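Local coordinates for putative polyphosphate kinase 2 family protein (Arthrobacter aurescens, PDB 3RHF) that probably acts as a polyphosphate kinase, moving phosphate groups between polyphosphate and nucleotides on a P-loop kinase fold, at residues 26-31 against 223-228; 230-235 against 240-245. One frame throughout, in Å; residues are numbered along the deposited sequence.

Contact 1: 26-31 against 223-228; sequences FSLAGV and DYMDAY
Leu28 meets helix 221-235 through a single methyl, CD2, which comes down on the backbone and side chains one turn apart at Met225 and Tyr228. Its nearest neighbour is polar: CD2 lies 3.6 Å from the carbonyl O of Met225. Around that oxygen the methyl also finds apolar surface, with the selenium of Met225 (a selenomethionine) 4.2 Å from Leu28 CD2 and the CB of Tyr228 4.3 Å from the same methyl. A branched aliphatic residue suits the place, since one branch can rest on the helix while CD1 packs on Val244 of strand 242-246.

With CG of Leu28 swung away from its own backbone N (chi1 -179°), the side chain reaches out from the loop toward the helix. Met225 meets it at about a right angle: its chain bends at chi2 and again at chi3, so that SE lies beside the leucine while the terminal CE turns away from it. Tyr228 lends only its CB, because the ring runs off from the loop, and its hydroxyl makes a weak hydrogen bond with Gln81.

The two segments belong to distant parts of a P-loop kinase fold, an alpha/beta/alpha sandwich on a five-stranded parallel sheet. Residues 26-31 form a stretch of loop ahead of helix 43-69, and they join a helix that comes late in the chain.

Within the loop the turn is held loosely, by weak bonds from the N of Gly30 to the O and OG of Ser27. On the helix side, Met225 packs on Met83, just past strand 75-82, in what is probably the P-loop, judging from the family, and Tyr228 packs on Leu147 and Met185. The exposed Asp226 forms a salt bridge with Arg150, tying the helix to helix 148-151.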
ATOM      1  N   PHE A  26      34.078  -4.119   7.887  1.00 56.01           N
ATOM      2  CA  PHE A  26      32.982  -3.588   8.721  1.00 53.28           C
ATOM      3  C   PHE A  26      33.020  -3.959  10.177  1.00 53.18           C
ATOM      4  O   PHE A  26      33.229  -5.137  10.513  1.00 53.05           O
ATOM      5  CB  PHE A  26      31.593  -4.035   8.200  1.00 51.37           C
ATOM      6  CG  PHE A  26      30.419  -3.281   8.837  1.00 47.96           C
ATOM      7  CD1 PHE A  26      29.645  -3.867   9.838  1.00 47.01           C
ATOM      8  CD2 PHE A  26      30.115  -1.980   8.449  1.00 44.60           C
ATOM      9  CE1 PHE A  26      28.578  -3.164  10.431  1.00 45.07           C
ATOM     10  CE2 PHE A  26      29.046  -1.282   9.018  1.00 43.76           C
ATOM     11  CZ  PHE A  26      28.272  -1.876  10.002  1.00 43.17           C
ATOM     12  N   SER A  27      32.739  -2.952  11.011  1.00 51.97           N
ATOM     13  CA  SER A  27      32.315  -3.183  12.378  1.00 51.80           C
ATOM     14  C   SER A  27      31.143  -2.274  12.795  1.00 49.94           C
ATOM     15  O   SER A  27      31.138  -1.069  12.526  1.00 49.44           O
ATOM     16  CB  SER A  27      33.507  -3.022  13.337  1.00 53.92           C
ATOM     17  OG  SER A  27      33.697  -1.675  13.717  1.00 54.42           O
ATOM     18  N   LEU A  28      30.167  -2.859  13.478  1.00 48.44           N
ATOM     19  CA  LEU A  28      28.944  -2.147  13.832  1.00 47.49           C
ATOM     20  C   LEU A  28      29.145  -1.088  14.947  1.00 48.66           C
ATOM     21  O   LEU A  28      28.306  -0.180  15.124  1.00 47.28           O
ATOM     22  CB  LEU A  28      27.841  -3.149  14.187  1.00 46.37           C
ATOM     23  CG  LEU A  28      26.450  -2.609  14.575  1.00 45.22           C
ATOM     24  CD1 LEU A  28      25.795  -1.852  13.419  1.00 42.13           C
ATOM     25  CD2 LEU A  28      25.530  -3.725  15.105  1.00 42.97           C
ATOM     26  N   ALA A  29      30.266  -1.174  15.664  1.00 50.50           N
ATOM     27  CA  ALA A  29      30.591  -0.161  16.679  1.00 51.80           C
ATOM     28  C   ALA A  29      31.182   1.100  16.048  1.00 52.16           C
ATOM     29  O   ALA A  29      31.022   2.181  16.590  1.00 52.89           O
ATOM     30  CB  ALA A  29      31.540  -0.727  17.747  1.00 53.27           C
ATOM     31  N   GLY A  30      31.858   0.973  14.903  1.00 52.30           N
ATOM     32  CA  GLY A  30      32.310   2.152  14.126  1.00 52.05           C
ATOM     33  C   GLY A  30      31.157   2.992  13.548  1.00 50.49           C
ATOM     34  O   GLY A  30      31.365   4.127  13.140  1.00 51.41           O
ATOM     35  N   VAL A  31      29.936   2.449  13.524  1.00 48.03           N
ATOM     36  CA  VAL A  31      28.780   3.183  13.007  1.00 45.88           C
ATOM     37  C   VAL A  31      28.229   4.163  14.045  1.00 44.93           C
ATOM     38  O   VAL A  31      27.964   3.786  15.176  1.00 44.35           O
ATOM     39  CB  VAL A  31      27.619   2.232  12.534  1.00 44.62           C
ATOM     40  CG1 VAL A  31      26.480   3.048  11.926  1.00 42.52           C
ATOM     41  CG2 VAL A  31      28.145   1.200  11.555  1.00 43.33           C
ATOM     42  N   ASP A 223      23.312  -7.979  23.380  1.00 44.30           N
ATOM     43  CA  ASP A 223      23.234  -9.322  22.784  1.00 44.08           C
ATOM     44  C   ASP A 223      22.675  -9.187  21.331  1.00 43.15           C
ATOM     45  O   ASP A 223      23.258  -9.715  20.357  1.00 42.94           O
ATOM     46  CB  ASP A 223      22.338 -10.270  23.618  1.00 44.46           C
ATOM     47  CG  ASP A 223      22.904 -10.597  25.048  1.00 47.16           C
ATOM     48  OD1 ASP A 223      24.101 -10.957  25.158  1.00 49.80           O
ATOM     49  OD2 ASP A 223      22.134 -10.528  26.061  1.00 46.85           O
ATOM     50  N   TYR A 224      21.583  -8.422  21.191  1.00 42.00           N
ATOM     51  CA  TYR A 224      21.063  -8.072  19.882  1.00 40.32           C
ATOM     52  C   TYR A 224      22.084  -7.397  19.002  1.00 39.82           C
ATOM     53  O   TYR A 224      22.206  -7.775  17.877  1.00 39.41           O
ATOM     54  CB  TYR A 224      19.839  -7.192  19.991  1.00 39.97           C
ATOM     55  CG  TYR A 224      18.539  -7.918  20.239  1.00 39.32           C
ATOM     56  CD1 TYR A 224      17.867  -8.593  19.212  1.00 38.26           C
ATOM     57  CD2 TYR A 224      17.956  -7.901  21.490  1.00 37.96           C
ATOM     58  CE1 TYR A 224      16.640  -9.259  19.460  1.00 37.61           C
ATOM     59  CE2 TYR A 224      16.760  -8.539  21.732  1.00 38.23           C
ATOM     60  CZ  TYR A 224      16.099  -9.210  20.730  1.00 36.82           C
ATOM     61  OH  TYR A 224      14.897  -9.801  21.051  1.00 37.51           O
HETATM   62  N   MSE A 225      22.809  -6.396  19.467  1.00 40.55           N
HETATM   63  CA  MSE A 225      23.857  -5.831  18.611  1.00 41.99           C
HETATM   64  C   MSE A 225      24.886  -6.864  18.151  1.00 42.25           C
HETATM   65  O   MSE A 225      25.411  -6.776  17.036  1.00 41.31           O
HETATM   66  CB  MSE A 225      24.625  -4.711  19.304  1.00 43.66           C
HETATM   67  CG  MSE A 225      23.854  -3.379  19.524  1.00 46.78           C
HETATM   68 SE   MSE A 225      22.734  -2.702  18.042  1.00 54.22          SE
HETATM   69  CE  MSE A 225      21.055  -3.670  18.402  1.00 44.48           C
ATOM     70  N   ASP A 226      25.195  -7.827  19.028  1.00 43.02           N
ATOM     71  CA  ASP A 226      26.150  -8.901  18.701  1.00 43.67           C
ATOM     72  C   ASP A 226      25.548  -9.841  17.606  1.00 41.40           C
ATOM     73  O   ASP A 226      26.224 -10.235  16.637  1.00 39.91           O
ATOM     74  CB  ASP A 226      26.593  -9.661  19.988  1.00 44.79           C
ATOM     75  CG  ASP A 226      27.739 -10.630  19.734  1.00 48.86           C
ATOM     76  OD1 ASP A 226      28.822 -10.166  19.311  1.00 53.55           O
ATOM     77  OD2 ASP A 226      27.565 -11.867  19.930  1.00 53.49           O
ATOM     78  N   ALA A 227      24.279 -10.184  17.791  1.00 39.41           N
ATOM     79  CA  ALA A 227      23.569 -11.025  16.855  1.00 38.55           C
ATOM     80  C   ALA A 227      23.605 -10.410  15.462  1.00 37.49           C
ATOM     81  O   ALA A 227      23.865 -11.096  14.472  1.00 36.56           O
ATOM     82  CB  ALA A 227      22.140 -11.208  17.308  1.00 38.16           C
ATOM     83  N   TYR A 228      23.352  -9.111  15.403  1.00 36.59           N
ATOM     84  CA  TYR A 228      23.332  -8.418  14.144  1.00 36.41           C
ATOM     85  C   TYR A 228      24.705  -8.482  13.526  1.00 37.33           C
ATOM     86  O   TYR A 228      24.849  -8.796  12.347  1.00 37.31           O
ATOM     87  CB  TYR A 228      22.866  -6.949  14.315  1.00 36.33           C
ATOM     88  CG  TYR A 228      21.359  -6.808  14.154  1.00 34.99           C
ATOM     89  CD1 TYR A 228      20.770  -6.879  12.900  1.00 31.05           C
ATOM     90  CD2 TYR A 228      20.519  -6.649  15.258  1.00 33.56           C
ATOM     91  CE1 TYR A 228      19.410  -6.786  12.752  1.00 29.43           C
ATOM     92  CE2 TYR A 228      19.127  -6.554  15.093  1.00 31.59           C
ATOM     93  CZ  TYR A 228      18.588  -6.631  13.829  1.00 28.56           C
ATOM     94  OH  TYR A 228      17.215  -6.557  13.620  1.00 29.09           O
TER

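Contact 2: 230-235 against 240-245; sequences VAFEKT and APWHVV
Trp242 and Phe232 bury the most surface here, and they meet edge to face. Phe232 turns the CD1-CE1 side of its ring to one face of the indole, CE1 lying over the centre of the ring system, and CD1 comes within 3.5 Å of Trp242 CG. The centroids of the phenyl and the five-membered ring are 4.7 Å apart and the planes are inclined by 55°, a tilted form of the T-shaped pair. On its other flank the phenyl meets Val244, with Phe232 CE2 3.4 Å from Val244 CG2. Phe232 suits this position because a flat ring can fill the slot between indole and valine; its CG, set beside the backbone N (chi1 -54°), carries the ring there.

Helix 221-235 and strand 242-246 follow one another through a short connection, the closing half of the crossover that leaves strand 179-187 and returns parallel beside it as the last of the five strands. The axes of residues 230-235 and 242-245 run roughly antiparallel, with a closest approach of 9.8 Å.

Thr235, at the helix end, supplies the polar part. Its OG1 sits at the indole edge, almost in the ring plane, and accepts a hydrogen bond from Trp242 NE1, with NE1 2.9 Å from Thr235 OG1 and the N-H...O angle bent to 149°. That hydroxyl donates to the carbonyl O of Ala231 from above the carbonyl plane, though the modelled bond is short enough for its length to be inexact. A leucine in place of Trp242 would probably leave the Thr235 hydroxyl without its donor and the Phe232 edge without a flat face to rest on. Lys183 makes a cation-pi contact with the indole, and its NZ also hydrogen-bonds the carbonyl oxygens of Thr235 and Ala240.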
ATOM      1  N   VAL A 230      27.204 -10.414  13.971  1.00 39.49           N
ATOM      2  CA  VAL A 230      27.591 -11.747  13.512  1.00 39.96           C
ATOM      3  C   VAL A 230      26.849 -12.097  12.230  1.00 39.12           C
ATOM      4  O   VAL A 230      27.484 -12.454  11.220  1.00 39.52           O
ATOM      5  CB  VAL A 230      27.384 -12.819  14.580  1.00 41.06           C
ATOM      6  CG1 VAL A 230      27.618 -14.243  13.981  1.00 39.35           C
ATOM      7  CG2 VAL A 230      28.326 -12.538  15.752  1.00 41.71           C
ATOM      8  N   ALA A 231      25.530 -11.954  12.267  1.00 38.14           N
ATOM      9  CA  ALA A 231      24.674 -12.048  11.067  1.00 37.62           C
ATOM     10  C   ALA A 231      25.266 -11.332   9.861  1.00 37.70           C
ATOM     11  O   ALA A 231      25.240 -11.882   8.762  1.00 36.68           O
ATOM     12  CB  ALA A 231      23.254 -11.497  11.353  1.00 36.74           C
ATOM     13  N   PHE A 232      25.798 -10.122  10.056  1.00 38.66           N
ATOM     14  CA  PHE A 232      26.417  -9.395   8.932  1.00 39.97           C
ATOM     15  C   PHE A 232      27.736 -10.019   8.492  1.00 42.21           C
ATOM     16  O   PHE A 232      28.019 -10.040   7.303  1.00 43.34           O
ATOM     17  CB  PHE A 232      26.702  -7.897   9.191  1.00 39.70           C
ATOM     18  CG  PHE A 232      25.513  -7.078   9.651  1.00 37.34           C
ATOM     19  CD1 PHE A 232      24.250  -7.321   9.199  1.00 35.90           C
ATOM     20  CD2 PHE A 232      25.705  -6.042  10.541  1.00 37.12           C
ATOM     21  CE1 PHE A 232      23.195  -6.565   9.644  1.00 35.00           C
ATOM     22  CE2 PHE A 232      24.671  -5.299  10.986  1.00 36.82           C
ATOM     23  CZ  PHE A 232      23.396  -5.579  10.538  1.00 36.10           C
ATOM     24  N   GLU A 233      28.557 -10.510   9.412  1.00 44.27           N
ATOM     25  CA  GLU A 233      29.796 -11.183   8.998  1.00 46.11           C
ATOM     26  C   GLU A 233      29.439 -12.417   8.210  1.00 45.17           C
ATOM     27  O   GLU A 233      30.170 -12.817   7.345  1.00 45.27           O
ATOM     28  CB  GLU A 233      30.675 -11.606  10.201  1.00 47.79           C
ATOM     29  CG  GLU A 233      31.415 -10.420  10.915  1.00 53.55           C
ATOM     30  CD  GLU A 233      32.109 -10.823  12.256  1.00 59.63           C
ATOM     31  OE1 GLU A 233      32.430 -12.046  12.364  1.00 63.83           O
ATOM     32  OE2 GLU A 233      32.317  -9.933  13.158  1.00 57.90           O
ATOM     33  N   LYS A 234      28.322 -13.047   8.544  1.00 44.57           N
ATOM     34  CA  LYS A 234      27.974 -14.334   7.948  1.00 44.45           C
ATOM     35  C   LYS A 234      27.230 -14.192   6.621  1.00 43.30           C
ATOM     36  O   LYS A 234      27.419 -15.039   5.761  1.00 43.26           O
ATOM     37  CB  LYS A 234      27.135 -15.167   8.931  1.00 44.74           C
ATOM     38  CG  LYS A 234      27.847 -15.480  10.292  1.00 46.77           C
ATOM     39  CD  LYS A 234      28.641 -16.805  10.256  1.00 49.12           C
ATOM     40  CE  LYS A 234      29.637 -16.956  11.405  1.00 49.39           C
ATOM     41  NZ  LYS A 234      30.844 -17.677  10.902  1.00 51.07           N
ATOM     42  N   THR A 235      26.420 -13.125   6.453  1.00 41.68           N
ATOM     43  CA  THR A 235      25.407 -13.050   5.381  1.00 40.20           C
ATOM     44  C   THR A 235      25.438 -11.817   4.474  1.00 39.35           C
ATOM     45  O   THR A 235      24.579 -11.691   3.579  1.00 38.67           O
ATOM     46  CB  THR A 235      23.973 -13.174   5.947  1.00 40.04           C
ATOM     47  OG1 THR A 235      23.657 -12.042   6.783  1.00 39.24           O
ATOM     48  CG2 THR A 235      23.826 -14.452   6.738  1.00 39.89           C
ATOM     49  N   ALA A 240      24.152 -10.051  -2.269  1.00 30.84           N
ATOM     50  CA  ALA A 240      23.180  -9.469  -1.388  1.00 29.35           C
ATOM     51  C   ALA A 240      23.890  -8.849  -0.178  1.00 29.30           C
ATOM     52  O   ALA A 240      23.927  -9.426   0.920  1.00 28.42           O
ATOM     53  CB  ALA A 240      22.156 -10.473  -0.990  1.00 28.50           C
ATOM     54  N   PRO A 241      24.443  -7.647  -0.382  1.00 28.65           N
ATOM     55  CA  PRO A 241      25.135  -6.952   0.659  1.00 28.68           C
ATOM     56  C   PRO A 241      24.169  -6.520   1.713  1.00 28.25           C
ATOM     57  O   PRO A 241      23.016  -6.228   1.374  1.00 28.58           O
ATOM     58  CB  PRO A 241      25.687  -5.715  -0.044  1.00 28.93           C
ATOM     59  CG  PRO A 241      25.597  -5.991  -1.491  1.00 28.93           C
ATOM     60  CD  PRO A 241      24.428  -6.876  -1.632  1.00 29.11           C
ATOM     61  N   TRP A 242      24.638  -6.448   2.965  1.00 27.67           N
ATOM     62  CA  TRP A 242      23.903  -5.733   4.011  1.00 27.27           C
ATOM     63  C   TRP A 242      24.203  -4.235   3.966  1.00 26.54           C
ATOM     64  O   TRP A 242      25.256  -3.839   3.541  1.00 26.84           O
ATOM     65  CB  TRP A 242      24.277  -6.247   5.381  1.00 27.95           C
ATOM     66  CG  TRP A 242      23.433  -7.326   5.826  1.00 27.03           C
ATOM     67  CD1 TRP A 242      23.757  -8.664   5.898  1.00 26.51           C
ATOM     68  CD2 TRP A 242      22.141  -7.193   6.307  1.00 24.62           C
ATOM     69  NE1 TRP A 242      22.710  -9.362   6.383  1.00 27.12           N
ATOM     70  CE2 TRP A 242      21.685  -8.489   6.635  1.00 27.01           C
ATOM     71  CE3 TRP A 242      21.299  -6.114   6.490  1.00 27.27           C
ATOM     72  CZ2 TRP A 242      20.413  -8.730   7.142  1.00 27.77           C
ATOM     73  CZ3 TRP A 242      20.007  -6.348   6.984  1.00 27.39           C
ATOM     74  CH2 TRP A 242      19.581  -7.642   7.301  1.00 27.34           C
ATOM     75  N   HIS A 243      23.261  -3.413   4.366  1.00 25.25           N
ATOM     76  CA  HIS A 243      23.532  -2.023   4.539  1.00 25.57           C
ATOM     77  C   HIS A 243      23.029  -1.649   5.907  1.00 25.54           C
ATOM     78  O   HIS A 243      21.945  -2.039   6.290  1.00 25.15           O
ATOM     79  CB  HIS A 243      22.817  -1.179   3.500  1.00 24.98           C
ATOM     80  CG  HIS A 243      23.121  -1.568   2.093  1.00 24.78           C
ATOM     81  ND1 HIS A 243      22.429  -2.556   1.440  1.00 22.43           N
ATOM     82  CD2 HIS A 243      24.039  -1.097   1.215  1.00 23.50           C
ATOM     83  CE1 HIS A 243      22.923  -2.688   0.223  1.00 24.40           C
ATOM     84  NE2 HIS A 243      23.890  -1.802   0.056  1.00 21.52           N
ATOM     85  N   VAL A 244      23.825  -0.890   6.631  1.00 26.51           N
ATOM     86  CA  VAL A 244      23.462  -0.416   7.950  1.00 26.65           C
ATOM     87  C   VAL A 244      23.377   1.105   7.842  1.00 26.80           C
ATOM     88  O   VAL A 244      24.361   1.763   7.509  1.00 26.00           O
ATOM     89  CB  VAL A 244      24.520  -0.810   8.995  1.00 27.91           C
ATOM     90  CG1 VAL A 244      24.282  -0.004  10.292  1.00 30.36           C
ATOM     91  CG2 VAL A 244      24.530  -2.348   9.243  1.00 26.15           C
ATOM     92  N   VAL A 245      22.170   1.613   8.097  1.00 26.47           N
ATOM     93  CA  VAL A 245      21.757   2.958   7.833  1.00 25.92           C
ATOM     94  C   VAL A 245      21.525   3.640   9.182  1.00 26.91           C
ATOM     95  O   VAL A 245      20.577   3.296   9.916  1.00 26.94           O
ATOM     96  CB  VAL A 245      20.412   2.979   7.077  1.00 25.57           C
ATOM     97  CG1 VAL A 245      19.972   4.364   6.905  1.00 24.25           C
ATOM     98  CG2 VAL A 245      20.487   2.263   5.700  1.00 23.33           C
TER

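Overall arrangement
Both contacts use helix 221-235, contact 1 on its earlier turns and contact 2 on its last ones, and their centres lie about 10 Å apart. They are joined directly through Val244 and Phe232: Phe26 CZ reaches Val244 CG2 at 3.8 Å, Leu28 CD1 reaches Val244 CG1 at 3.9 Å, and Phe26 CE1 lies 4.1 Å from Phe232 CD2. The loop 26-31 thus packs against the helix and strand 242-246 together, while the chain just before it makes backbone bonds to that strand through Leu20 and Val22. Contact 1 borders Met83, probably part of the P-loop; contact 2 lies deeper, about 12 Å from the chain centre against 18 Å for contact 1.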